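PDB 4NH0: cell divisionFtsK/SpoIIIE from Thermomonospora curvata, which serves as the multidomain cytoplasmic ATPase of a type VII (ESX) secretion system, binding the exported protein EsxB and possibly acting as its translocase. Local coordinates for residues L351-I363 / V580-W594. Residues are numbered along the deposited sequence; the frame is centred on the assembly and turned at random.
Sequences LGMEGLRHVSAII and VRQLAGHGPEPHQIW
Trp594 offers one face of its indole to Ile363, whose CG1 stands over the five-membered ring, 4.0 Å from its centroid and 13° off the normal, while CD1 reaches on to CE3 of the six-membered ring. Ile363 CG1 lies anti to its carbonyl carbon (chi1 -49°), which carries this branch across the indole; Arg375 adds a cation-pi contact to the same tryptophan. Beside them the CB atoms of Ala361 and Trp594 meet at 3.6 Å. Further back along the chain, the hydroxyl of Ser360 gives the one clear hydrogen bond between the two segments, OG to His591 O at 2.7 Å, approaching tilted 29° from the carbonyl plane. An alanine at Ser360 would remove that donor and is likely to leave the His591 carbonyl without this mate and 580-594 less firmly pinned here. The contact illustrates how a linker docks on a P-loop ATPase: 580-594, probably part of the linker between FtsK 1 and FtsK 2, which binds FtsK 1 much as EsxB binds FtsK 3, runs past strand 359-364, an outermost strand of the first domain's sheet. The Pro590 ring lies against the Arg357 and Val359 carbonyls, with CG 3.5 Å from Val359 O. Arg357, its chain bent at the second torsion, inserts its guanidinium between Gly585 O over one face and Glu589 CG over the other. At the helix end, Leu356 CD2 packs on Val580 CG1 at 3.7 Å, the two side chains crossing nearly at right angles.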
ATOM      1  N   LEU A 351       6.465 -18.758  34.835  1.00 86.60           N
ATOM      2  CA  LEU A 351       5.656 -17.593  35.166  1.00 89.60           C
ATOM      3  C   LEU A 351       6.235 -16.850  36.364  1.00 78.73           C
ATOM      4  O   LEU A 351       6.179 -17.335  37.493  1.00 91.21           O
ATOM      5  CB  LEU A 351       4.209 -18.004  35.448  1.00102.22           C
ATOM      6  CG  LEU A 351       3.244 -16.869  35.795  1.00104.25           C
ATOM      7  CD1 LEU A 351       3.263 -15.801  34.714  1.00 94.29           C
ATOM      8  CD2 LEU A 351       1.835 -17.406  35.993  1.00106.76           C
ATOM      9  N   GLY A 352       6.792 -15.671  36.108  1.00 80.78           N
ATOM     10  CA  GLY A 352       7.392 -14.867  37.157  1.00 86.11           C
ATOM     11  C   GLY A 352       8.881 -14.674  36.945  1.00 76.39           C
ATOM     12  O   GLY A 352       9.535 -13.949  37.691  1.00 76.33           O
ATOM     13  N   MET A 353       9.413 -15.325  35.916  1.00 84.76           N
ATOM     14  CA  MET A 353      10.838 -15.253  35.610  1.00 88.51           C
ATOM     15  C   MET A 353      11.213 -13.946  34.918  1.00 89.80           C
ATOM     16  O   MET A 353      12.394 -13.645  34.753  1.00 88.49           O
ATOM     17  CB  MET A 353      11.250 -16.432  34.724  1.00 97.29           C
ATOM     18  CG  MET A 353      10.994 -17.802  35.325  1.00 93.30           C
ATOM     19  SD  MET A 353      12.332 -18.376  36.385  1.00 96.10           S
ATOM     20  CE  MET A 353      11.868 -20.090  36.609  1.00 92.92           C
ATOM     21  N   GLU A 354      10.204 -13.178  34.516  1.00103.23           N
ATOM     22  CA  GLU A 354      10.416 -11.963  33.732  1.00 91.23           C
ATOM     23  C   GLU A 354      11.316 -10.948  34.433  1.00 89.62           C
ATOM     24  O   GLU A 354      12.095 -10.249  33.786  1.00 84.45           O
ATOM     25  CB  GLU A 354       9.074 -11.306  33.396  1.00 93.58           C
ATOM     26  CG  GLU A 354       8.117 -12.188  32.607  1.00 98.64           C
ATOM     27  CD  GLU A 354       7.194 -12.993  33.499  1.00104.12           C
ATOM     28  OE1 GLU A 354       7.124 -12.695  34.709  1.00100.47           O
ATOM     29  OE2 GLU A 354       6.534 -13.922  32.989  1.00 89.38           O
ATOM     30  N   GLY A 355      11.205 -10.874  35.754  1.00 91.61           N
ATOM     31  CA  GLY A 355      11.952  -9.901  36.531  1.00 88.98           C
ATOM     32  C   GLY A 355      13.453 -10.113  36.515  1.00 81.32           C
ATOM     33  O   GLY A 355      14.222  -9.160  36.647  1.00 81.54           O
ATOM     34  N   LEU A 356      13.875 -11.361  36.350  1.00 90.33           N
ATOM     35  CA  LEU A 356      15.294 -11.695  36.362  1.00 84.15           C
ATOM     36  C   LEU A 356      16.017 -11.137  35.142  1.00 80.16           C
ATOM     37  O   LEU A 356      15.522 -11.228  34.019  1.00 78.88           O
ATOM     38  CB  LEU A 356      15.486 -13.210  36.433  1.00 78.41           C
ATOM     39  CG  LEU A 356      14.845 -13.918  37.627  1.00 65.20           C
ATOM     40  CD1 LEU A 356      15.197 -15.396  37.627  1.00 65.07           C
ATOM     41  CD2 LEU A 356      15.272 -13.264  38.930  1.00 80.02           C
ATOM     42  N   ARG A 357      17.192 -10.561  35.373  1.00 85.62           N
ATOM     43  CA  ARG A 357      18.005 -10.015  34.293  1.00 88.52           C
ATOM     44  C   ARG A 357      18.682 -11.128  33.502  1.00 83.31           C
ATOM     45  O   ARG A 357      19.228 -10.893  32.426  1.00 81.37           O
ATOM     46  CB  ARG A 357      19.056  -9.052  34.847  1.00 81.61           C
ATOM     47  CG  ARG A 357      18.482  -7.796  35.478  1.00 87.25           C
ATOM     48  CD  ARG A 357      17.829  -6.903  34.437  1.00 94.14           C
ATOM     49  NE  ARG A 357      17.432  -5.615  34.997  1.00103.51           N
ATOM     50  CZ  ARG A 357      18.247  -4.574  35.126  1.00105.58           C
ATOM     51  NH1 ARG A 357      19.511  -4.670  34.734  1.00 93.08           N
ATOM     52  NH2 ARG A 357      17.803  -3.440  35.647  1.00106.53           N
ATOM     53  N   HIS A 358      18.648 -12.340  34.044  1.00 74.79           N
ATOM     54  CA  HIS A 358      19.238 -13.489  33.374  1.00 71.05           C
ATOM     55  C   HIS A 358      18.398 -13.905  32.174  1.00 76.10           C
ATOM     56  O   HIS A 358      18.923 -14.380  31.169  1.00 72.58           O
ATOM     57  CB  HIS A 358      19.373 -14.668  34.339  1.00 87.75           C
ATOM     58  CG  HIS A 358      20.099 -14.339  35.604  1.00 72.61           C
ATOM     59  ND1 HIS A 358      19.530 -13.602  36.621  1.00 63.38           N
ATOM     60  CD2 HIS A 358      21.347 -14.658  36.025  1.00 73.93           C
ATOM     61  CE1 HIS A 358      20.396 -13.476  37.609  1.00 76.42           C
ATOM     62  NE2 HIS A 358      21.507 -14.108  37.273  1.00 80.61           N
ATOM     63  N   VAL A 359      17.088 -13.723  32.287  1.00 76.82           N
ATOM     64  CA  VAL A 359      16.165 -14.195  31.264  1.00 79.52           C
ATOM     65  C   VAL A 359      16.109 -13.267  30.058  1.00 78.05           C
ATOM     66  O   VAL A 359      15.647 -12.132  30.154  1.00 76.75           O
ATOM     67  CB  VAL A 359      14.748 -14.353  31.829  1.00 81.62           C
ATOM     68  CG1 VAL A 359      13.839 -14.962  30.783  1.00 91.33           C
ATOM     69  CG2 VAL A 359      14.774 -15.215  33.079  1.00 83.74           C
ATOM     70  N   SER A 360      16.577 -13.765  28.919  1.00 75.05           N
ATOM     71  CA  SER A 360      16.537 -13.004  27.679  1.00 76.05           C
ATOM     72  C   SER A 360      15.156 -13.071  27.038  1.00 77.29           C
ATOM     73  O   SER A 360      14.697 -12.103  26.433  1.00 83.42           O
ATOM     74  CB  SER A 360      17.592 -13.514  26.698  1.00 83.23           C
ATOM     75  OG  SER A 360      17.460 -12.882  25.439  1.00 88.83           O
ATOM     76  N   ALA A 361      14.496 -14.218  27.177  1.00 77.96           N
ATOM     77  CA  ALA A 361      13.192 -14.422  26.555  1.00 75.10           C
ATOM     78  C   ALA A 361      12.407 -15.563  27.193  1.00 83.74           C
ATOM     79  O   ALA A 361      12.962 -16.613  27.512  1.00 86.98           O
ATOM     80  CB  ALA A 361      13.362 -14.681  25.070  1.00 73.46           C
ATOM     81  N   ILE A 362      11.108 -15.344  27.373  1.00 78.59           N
ATOM     82  CA  ILE A 362      10.199 -16.398  27.809  1.00 67.96           C
ATOM     83  C   ILE A 362       9.193 -16.688  26.703  1.00 70.07           C
ATOM     84  O   ILE A 362       8.196 -15.980  26.555  1.00 86.87           O
ATOM     85  CB  ILE A 362       9.448 -16.019  29.099  1.00 72.78           C
ATOM     86  CG1 ILE A 362      10.435 -15.730  30.228  1.00 64.48           C
ATOM     87  CG2 ILE A 362       8.500 -17.134  29.512  1.00 69.08           C
ATOM     88  CD1 ILE A 362       9.777 -15.336  31.529  1.00 72.41           C
ATOM     89  N   ILE A 363       9.465 -17.724  25.919  1.00 65.71           N
ATOM     90  CA  ILE A 363       8.605 -18.077  24.800  1.00 67.19           C
ATOM     91  C   ILE A 363       7.611 -19.160  25.203  1.00 82.61           C
ATOM     92  O   ILE A 363       7.942 -20.345  25.218  1.00 87.93           O
ATOM     93  CB  ILE A 363       9.425 -18.557  23.594  1.00 77.05           C
ATOM     94  CG1 ILE A 363      10.557 -17.571  23.300  1.00 71.76           C
ATOM     95  CG2 ILE A 363       8.532 -18.728  22.379  1.00 75.44           C
ATOM     96  CD1 ILE A 363      11.483 -18.019  22.194  1.00 66.15           C
ATOM     97  N   VAL A 580      12.979 -13.752  43.638  1.00 88.16           N
ATOM     98  CA  VAL A 580      12.962 -12.975  42.400  1.00 84.64           C
ATOM     99  C   VAL A 580      12.783 -11.482  42.663  1.00 94.24           C
ATOM    100  O   VAL A 580      13.399 -10.647  41.998  1.00 94.79           O
ATOM    101  CB  VAL A 580      11.842 -13.461  41.456  1.00 74.53           C
ATOM    102  CG1 VAL A 580      11.814 -12.634  40.181  1.00 82.79           C
ATOM    103  CG2 VAL A 580      12.029 -14.932  41.129  1.00 76.16           C
ATOM    104  N   ARG A 581      11.953 -11.155  43.649  1.00 90.34           N
ATOM    105  CA  ARG A 581      11.683  -9.769  44.018  1.00 94.87           C
ATOM    106  C   ARG A 581      12.957  -9.003  44.367  1.00 98.44           C
ATOM    107  O   ARG A 581      13.074  -7.811  44.083  1.00 99.18           O
ATOM    108  CB  ARG A 581      10.711  -9.723  45.198  1.00 94.55           C
ATOM    109  CG  ARG A 581      10.369  -8.330  45.694  1.00101.40           C
ATOM    110  CD  ARG A 581       9.430  -8.405  46.885  1.00113.82           C
ATOM    111  NE  ARG A 581      10.021  -9.151  47.992  1.00110.08           N
ATOM    112  CZ  ARG A 581       9.342  -9.592  49.045  1.00110.43           C
ATOM    113  NH1 ARG A 581       8.038  -9.370  49.135  1.00112.10           N
ATOM    114  NH2 ARG A 581       9.964 -10.262  50.005  1.00105.62           N
ATOM    115  N   GLN A 582      13.914  -9.698  44.973  1.00 93.15           N
ATOM    116  CA  GLN A 582      15.151  -9.066  45.416  1.00 92.81           C
ATOM    117  C   GLN A 582      16.220  -9.060  44.327  1.00 88.54           C
ATOM    118  O   GLN A 582      17.037  -8.144  44.257  1.00 87.57           O
ATOM    119  CB  GLN A 582      15.685  -9.769  46.664  1.00 82.77           C
ATOM    120  CG  GLN A 582      14.662  -9.915  47.775  1.00 93.20           C
ATOM    121  CD  GLN A 582      15.229 -10.595  49.004  1.00 96.19           C
ATOM    122  OE1 GLN A 582      16.398 -10.417  49.342  1.00 91.94           O
ATOM    123  NE2 GLN A 582      14.401 -11.384  49.678  1.00 97.22           N
ATOM    124  N   LEU A 583      16.211 -10.084  43.481  1.00 87.79           N
ATOM    125  CA  LEU A 583      17.224 -10.215  42.439  1.00 93.55           C
ATOM    126  C   LEU A 583      16.886  -9.396  41.198  1.00100.50           C
ATOM    127  O   LEU A 583      17.773  -9.033  40.427  1.00 99.46           O
ATOM    128  CB  LEU A 583      17.411 -11.685  42.054  1.00 79.53           C
ATOM    129  CG  LEU A 583      18.368 -12.513  42.916  1.00 63.35           C
ATOM    130  CD1 LEU A 583      19.674 -11.770  43.123  1.00 82.82           C
ATOM    131  CD2 LEU A 583      17.748 -12.882  44.250  1.00 71.69           C
ATOM    132  N   ALA A 584      15.603  -9.106  41.009  1.00 93.04           N
ATOM    133  CA  ALA A 584      15.157  -8.336  39.853  1.00 96.18           C
ATOM    134  C   ALA A 584      15.710  -6.915  39.888  1.00 99.81           C
ATOM    135  O   ALA A 584      15.636  -6.236  40.911  1.00104.31           O
ATOM    136  CB  ALA A 584      13.640  -8.309  39.788  1.00 94.32           C
ATOM    137  N   GLY A 585      16.268  -6.474  38.766  1.00 89.57           N
ATOM    138  CA  GLY A 585      16.783  -5.122  38.655  1.00 95.64           C
ATOM    139  C   GLY A 585      18.283  -5.020  38.848  1.00 91.45           C
ATOM    140  O   GLY A 585      18.864  -3.949  38.679  1.00107.61           O
ATOM    141  N   HIS A 586      18.913  -6.134  39.203  1.00 89.72           N
ATOM    142  CA  HIS A 586      20.356  -6.156  39.413  1.00 92.96           C
ATOM    143  C   HIS A 586      21.073  -6.890  38.287  1.00 90.08           C
ATOM    144  O   HIS A 586      20.673  -7.984  37.895  1.00 88.20           O
ATOM    145  CB  HIS A 586      20.694  -6.807  40.754  1.00 87.24           C
ATOM    146  CG  HIS A 586      20.144  -6.076  41.938  1.00 92.97           C
ATOM    147  ND1 HIS A 586      20.874  -5.139  42.639  1.00 98.55           N
ATOM    148  CD2 HIS A 586      18.937  -6.145  42.548  1.00 90.75           C
ATOM    149  CE1 HIS A 586      20.140  -4.663  43.628  1.00102.14           C
ATOM    150  NE2 HIS A 586      18.961  -5.256  43.596  1.00 88.54           N
ATOM    151  N   GLY A 587      22.135  -6.282  37.771  1.00 87.42           N
ATOM    152  CA  GLY A 587      22.934  -6.902  36.730  1.00 74.24           C
ATOM    153  C   GLY A 587      22.619  -6.381  35.342  1.00 76.89           C
ATOM    154  O   GLY A 587      21.560  -5.795  35.121  1.00 80.25           O
ATOM    155  N   PRO A 588      23.546  -6.594  34.397  1.00 78.33           N
ATOM    156  CA  PRO A 588      23.408  -6.164  33.001  1.00 80.04           C
ATOM    157  C   PRO A 588      22.206  -6.800  32.314  1.00 84.69           C
ATOM    158  O   PRO A 588      22.024  -8.014  32.406  1.00 99.50           O
ATOM    159  CB  PRO A 588      24.712  -6.643  32.354  1.00 69.92           C
ATOM    160  CG  PRO A 588      25.669  -6.789  33.484  1.00 83.15           C
ATOM    161  CD  PRO A 588      24.843  -7.245  34.643  1.00 76.89           C
ATOM    162  N   GLU A 589      21.399  -5.991  31.636  1.00 84.82           N
ATOM    163  CA  GLU A 589      20.255  -6.510  30.897  1.00 84.22           C
ATOM    164  C   GLU A 589      20.732  -7.374  29.735  1.00 75.34           C
ATOM    165  O   GLU A 589      21.701  -7.032  29.060  1.00 77.65           O
ATOM    166  CB  GLU A 589      19.367  -5.368  30.399  1.00 89.18           C
ATOM    167  CG  GLU A 589      18.008  -5.317  31.083  1.00 99.68           C
ATOM    168  CD  GLU A 589      17.140  -4.181  30.583  1.00121.06           C
ATOM    169  OE1 GLU A 589      17.693  -3.196  30.052  1.00124.13           O
ATOM    170  OE2 GLU A 589      15.902  -4.276  30.720  1.00135.95           O
ATOM    171  N   PRO A 590      20.045  -8.501  29.500  1.00 77.05           N
ATOM    172  CA  PRO A 590      20.500  -9.520  28.550  1.00 78.90           C
ATOM    173  C   PRO A 590      20.339  -9.110  27.093  1.00 73.21           C
ATOM    174  O   PRO A 590      19.530  -8.240  26.776  1.00 78.93           O
ATOM    175  CB  PRO A 590      19.597 -10.710  28.872  1.00 93.84           C
ATOM    176  CG  PRO A 590      18.331 -10.081  29.327  1.00 86.77           C
ATOM    177  CD  PRO A 590      18.737  -8.845  30.086  1.00 80.27           C
ATOM    178  N   HIS A 591      21.116  -9.740  26.219  1.00 65.60           N
ATOM    179  CA  HIS A 591      20.974  -9.540  24.786  1.00 71.68           C
ATOM    180  C   HIS A 591      19.687 -10.188  24.297  1.00 73.09           C
ATOM    181  O   HIS A 591      19.457 -11.375  24.525  1.00 81.11           O
ATOM    182  CB  HIS A 591      22.179 -10.116  24.041  1.00 76.47           C
ATOM    183  CG  HIS A 591      22.002 -10.168  22.556  1.00 82.14           C
ATOM    184  ND1 HIS A 591      21.678  -9.059  21.805  1.00 92.54           N
ATOM    185  CD2 HIS A 591      22.107 -11.197  21.682  1.00 79.63           C
ATOM    186  CE1 HIS A 591      21.588  -9.402  20.533  1.00 94.39           C
ATOM    187  NE2 HIS A 591      21.845 -10.694  20.431  1.00 79.35           N
ATOM    188  N   GLN A 592      18.849  -9.405  23.628  1.00 75.79           N
ATOM    189  CA  GLN A 592      17.564  -9.899  23.147  1.00 79.12           C
ATOM    190  C   GLN A 592      17.736 -10.901  22.011  1.00 70.27           C
ATOM    191  O   GLN A 592      18.254 -10.565  20.948  1.00 72.49           O
ATOM    192  CB  GLN A 592      16.684  -8.735  22.690  1.00 82.22           C
ATOM    193  CG  GLN A 592      16.348  -7.745  23.791  1.00 85.49           C
ATOM    194  CD  GLN A 592      15.500  -8.357  24.886  1.00 91.14           C
ATOM    195  OE1 GLN A 592      14.698  -9.257  24.636  1.00 86.87           O
ATOM    196  NE2 GLN A 592      15.674  -7.874  26.110  1.00 91.75           N
ATOM    197  N   ILE A 593      17.301 -12.133  22.248  1.00 71.30           N
ATOM    198  CA  ILE A 593      17.336 -13.170  21.224  1.00 69.31           C
ATOM    199  C   ILE A 593      15.978 -13.257  20.546  1.00 73.65           C
ATOM    200  O   ILE A 593      15.874 -13.597  19.367  1.00 70.49           O
ATOM    201  CB  ILE A 593      17.701 -14.547  21.811  1.00 64.99           C
ATOM    202  CG1 ILE A 593      18.753 -14.408  22.914  1.00 77.62           C
ATOM    203  CG2 ILE A 593      18.178 -15.488  20.716  1.00 66.81           C
ATOM    204  CD1 ILE A 593      20.095 -13.926  22.426  1.00 86.51           C
ATOM    205  N   TRP A 594      14.937 -12.938  21.307  1.00 77.37           N
ATOM    206  CA  TRP A 594      13.565 -13.022  20.827  1.00 67.46           C
ATOM    207  C   TRP A 594      12.857 -11.684  20.989  1.00 67.32           C
ATOM    208  O   TRP A 594      12.785 -11.137  22.088  1.00 64.80           O
ATOM    209  CB  TRP A 594      12.812 -14.120  21.579  1.00 66.38           C
ATOM    210  CG  TRP A 594      11.346 -14.179  21.288  1.00 67.46           C
ATOM    211  CD1 TRP A 594      10.353 -13.504  21.938  1.00 74.69           C
ATOM    212  CD2 TRP A 594      10.701 -14.971  20.284  1.00 65.13           C
ATOM    213  NE1 TRP A 594       9.132 -13.820  21.395  1.00 82.29           N
ATOM    214  CE2 TRP A 594       9.319 -14.720  20.378  1.00 67.63           C
ATOM    215  CE3 TRP A 594      11.160 -15.864  19.313  1.00 61.94           C
ATOM    216  CZ2 TRP A 594       8.392 -15.328  19.538  1.00 69.56           C
ATOM    217  CZ3 TRP A 594      10.238 -16.469  18.481  1.00 63.78           C
ATOM    218  CH2 TRP A 594       8.870 -16.198  18.598  1.00 66.18           C
TER